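Local coordinates for protein tryptophan--tRNA ligase (Aeropyrum pernix, PDB 3A04) that activates L-tryptophan with ATP and attaches it to tRNA(Trp), as a class I aminoacyl-tRNA synthetase of a hyperthermophilic archaeon, at residues A[68-73]-A[101-106]. Sequence-based numbering, arbitrary orientation.
Sequences GERVAV and GFKVFV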
ATOM      1  N   GLY A  68      20.050 -13.650  25.814  1.00 40.58           N
ATOM      2  CA  GLY A  68      21.096 -13.010  25.018  1.00 39.10           C
ATOM      3  C   GLY A  68      20.647 -12.584  23.633  1.00 38.95           C
ATOM      4  O   GLY A  68      21.493 -12.147  22.802  1.00 39.52           O
ATOM      5  N   GLU A  69      19.352 -12.681  23.364  1.00 37.52           N
ATOM      6  CA  GLU A  69      18.850 -12.268  22.021  1.00 38.88           C
ATOM      7  C   GLU A  69      18.815 -10.681  21.961  1.00 37.73           C
ATOM      8  O   GLU A  69      18.557 -10.065  23.018  1.00 38.24           O
ATOM      9  CB  GLU A  69      17.437 -12.894  21.733  1.00 38.73           C
ATOM     10  CG  GLU A  69      17.395 -14.394  21.140  1.00 38.96           C
ATOM     11  CD  GLU A  69      15.971 -15.023  20.915  1.00 37.30           C
ATOM     12  OE1 GLU A  69      15.340 -15.129  19.839  1.00 21.24           O
ATOM     13  OE2 GLU A  69      15.485 -15.556  21.874  1.00 40.89           O
ATOM     14  N   ARG A  70      19.104 -10.052  20.816  1.00 35.95           N
ATOM     15  CA  ARG A  70      18.939  -8.560  20.756  1.00 38.07           C
ATOM     16  C   ARG A  70      17.417  -8.313  20.605  1.00 36.47           C
ATOM     17  O   ARG A  70      16.773  -9.009  19.791  1.00 36.27           O
ATOM     18  CB  ARG A  70      19.740  -7.890  19.638  1.00 39.72           C
ATOM     19  CG  ARG A  70      19.779  -6.299  19.767  1.00 43.56           C
ATOM     20  CD  ARG A  70      20.671  -5.744  20.878  1.00 50.00           C
ATOM     21  NE  ARG A  70      20.700  -4.262  20.965  1.00 52.08           N
ATOM     22  CZ  ARG A  70      21.044  -3.423  19.973  1.00 51.95           C
ATOM     23  NH1 ARG A  70      21.346  -3.879  18.734  1.00 52.73           N
ATOM     24  NH2 ARG A  70      21.016  -2.113  20.191  1.00 45.80           N
ATOM     25  N   VAL A  71      16.841  -7.439  21.455  1.00 33.70           N
ATOM     26  CA  VAL A  71      15.366  -7.128  21.473  1.00 32.90           C
ATOM     27  C   VAL A  71      15.164  -5.669  21.025  1.00 32.12           C
ATOM     28  O   VAL A  71      16.135  -4.923  21.021  1.00 31.20           O
ATOM     29  CB  VAL A  71      14.662  -7.386  22.804  1.00 33.18           C
ATOM     30  CG1 VAL A  71      14.585  -8.875  23.073  1.00 37.79           C
ATOM     31  CG2 VAL A  71      15.339  -6.652  24.073  1.00 31.27           C
ATOM     32  N   ALA A  72      13.947  -5.292  20.634  1.00 30.56           N
ATOM     33  CA  ALA A  72      13.719  -3.981  20.015  1.00 28.28           C
ATOM     34  C   ALA A  72      12.492  -3.294  20.596  1.00 26.61           C
ATOM     35  O   ALA A  72      11.613  -3.928  21.161  1.00 26.93           O
ATOM     36  CB  ALA A  72      13.582  -4.088  18.449  1.00 28.41           C
ATOM     37  N   VAL A  73      12.474  -1.976  20.472  1.00 25.62           N
ATOM     38  CA  VAL A  73      11.287  -1.215  20.762  1.00 26.08           C
ATOM     39  C   VAL A  73      11.041  -0.365  19.539  1.00 26.18           C
ATOM     40  O   VAL A  73      12.013   0.095  18.876  1.00 28.11           O
ATOM     41  CB  VAL A  73      11.456  -0.326  22.089  1.00 24.43           C
ATOM     42  CG1 VAL A  73      12.689   0.601  22.014  1.00 25.23           C
ATOM     43  CG2 VAL A  73      10.173   0.507  22.304  1.00 21.37           C
ATOM     44  N   GLY A 101      19.989  -1.687  26.382  1.00 35.39           N
ATOM     45  CA  GLY A 101      20.330  -2.638  25.351  1.00 35.07           C
ATOM     46  C   GLY A 101      19.300  -2.805  24.219  1.00 33.40           C
ATOM     47  O   GLY A 101      19.608  -3.513  23.231  1.00 35.30           O
ATOM     48  N   PHE A 102      18.110  -2.172  24.272  1.00 31.61           N
ATOM     49  CA  PHE A 102      17.116  -2.384  23.161  1.00 28.51           C
ATOM     50  C   PHE A 102      17.523  -1.674  21.915  1.00 29.39           C
ATOM     51  O   PHE A 102      17.978  -0.502  21.999  1.00 28.05           O
ATOM     52  CB  PHE A 102      15.698  -1.883  23.573  1.00 29.14           C
ATOM     53  CG  PHE A 102      15.003  -2.732  24.553  1.00 27.91           C
ATOM     54  CD1 PHE A 102      15.574  -3.040  25.760  1.00 30.46           C
ATOM     55  CD2 PHE A 102      13.695  -3.203  24.256  1.00 28.77           C
ATOM     56  CE1 PHE A 102      14.876  -3.844  26.685  1.00 30.03           C
ATOM     57  CE2 PHE A 102      12.998  -4.030  25.132  1.00 32.81           C
ATOM     58  CZ  PHE A 102      13.576  -4.366  26.366  1.00 32.02           C
ATOM     59  N   LYS A 103      17.288  -2.297  20.729  1.00 26.86           N
ATOM     60  CA  LYS A 103      17.421  -1.570  19.480  1.00 27.81           C
ATOM     61  C   LYS A 103      16.171  -0.673  19.363  1.00 27.27           C
ATOM     62  O   LYS A 103      15.051  -1.144  19.475  1.00 30.18           O
ATOM     63  CB  LYS A 103      17.504  -2.574  18.277  1.00 29.16           C
ATOM     64  CG  LYS A 103      17.677  -1.895  16.912  1.00 28.46           C
ATOM     65  CD  LYS A 103      19.022  -1.135  16.664  1.00 29.62           C
ATOM     66  CE  LYS A 103      18.979  -0.501  15.327  1.00 33.20           C
ATOM     67  NZ  LYS A 103      20.331   0.143  14.963  1.00 33.24           N
ATOM     68  N   VAL A 104      16.340   0.607  19.097  1.00 27.28           N
ATOM     69  CA  VAL A 104      15.194   1.488  18.956  1.00 27.69           C
ATOM     70  C   VAL A 104      14.935   1.796  17.475  1.00 26.64           C
ATOM     71  O   VAL A 104      15.862   2.147  16.718  1.00 27.95           O
ATOM     72  CB  VAL A 104      15.452   2.887  19.684  1.00 27.92           C
ATOM     73  CG1 VAL A 104      14.242   3.801  19.585  1.00 28.17           C
ATOM     74  CG2 VAL A 104      15.815   2.632  21.192  1.00 28.09           C
ATOM     75  N   PHE A 105      13.656   1.677  17.094  1.00 24.90           N
ATOM     76  CA  PHE A 105      13.193   2.044  15.780  1.00 25.84           C
ATOM     77  C   PHE A 105      12.197   3.155  15.983  1.00 24.41           C
ATOM     78  O   PHE A 105      11.277   3.042  16.794  1.00 22.89           O
ATOM     79  CB  PHE A 105      12.450   0.856  15.098  1.00 22.91           C
ATOM     80  CG  PHE A 105      13.379  -0.282  14.683  1.00 25.32           C
ATOM     81  CD1 PHE A 105      13.717  -1.279  15.553  1.00 25.66           C
ATOM     82  CD2 PHE A 105      13.950  -0.281  13.375  1.00 25.15           C
ATOM     83  CE1 PHE A 105      14.560  -2.346  15.136  1.00 26.42           C
ATOM     84  CE2 PHE A 105      14.807  -1.337  12.938  1.00 24.18           C
ATOM     85  CZ  PHE A 105      15.091  -2.372  13.853  1.00 27.11           C
ATOM     86  N   VAL A 106      12.338   4.199  15.180  1.00 26.17           N
ATOM     87  CA  VAL A 106      11.407   5.314  15.216  1.00 27.03           C
ATOM     88  C   VAL A 106      10.838   5.528  13.825  1.00 27.42           C
ATOM     89  O   VAL A 106      11.566   5.882  12.883  1.00 26.01           O
ATOM     90  CB  VAL A 106      12.102   6.625  15.685  1.00 28.56           C
ATOM     91  CG1 VAL A 106      11.038   7.767  15.637  1.00 27.24           C
ATOM     92  CG2 VAL A 106      12.577   6.461  17.170  1.00 28.81           C
TER
HETATM   93  O   HOH W   1      20.804  -0.309  22.727  1.00 41.95           O
HETATM   94  O   HOH W   2      18.620  -6.225  23.185  1.00 40.88           O
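Val71 sets one methyl, CG2, squarely over the Phe102 ring, 3.6 Å from the ring centroid and 8° off its normal, a CH-pi contact. With CG anti to the carbonyl carbon (chi1 -73°), the ring swings across the Val71 side chain, while its edge lies near Ala72 O. The Phe102 side chain also touches Lys65 of helix 58-66 and Leu97 of helix 85-99. Replacing Phe102 by an alanine would probably leave the Val71 methyl without its aromatic partner and open a gap beside both helices. Farther along, Val73 CG1 lies 3.8 Å from Val104 CG2, the two side chains side by side. The backbones are joined by a parallel ladder: Lys103 N to Val71 O, Val73 N to Lys103 O and Phe105 N to Val73 O, each 2.9 Å. Ala72 CB meets the edge of the Phe105 ring at CE1 (3.9 Å). At the ladder's start, Arg70 bends at chi2 (73°) and sends NE to Gly101 O, a 2.6 Å bond in the guanidinium plane, with Lys103 CB over one face, toward its rim. Gly101, which closes helix 85-99 in a Schellman motif, also accepts through its O from a water that Val71 N donates to. Strands 72-77 and 103-108 are thus paired within a beta-alpha-beta unit of the Rossmann-type fold of class I synthetases. Asp145 forms salt bridges with both Arg70 and Lys103, so one carboxylate probably balances part of their charge.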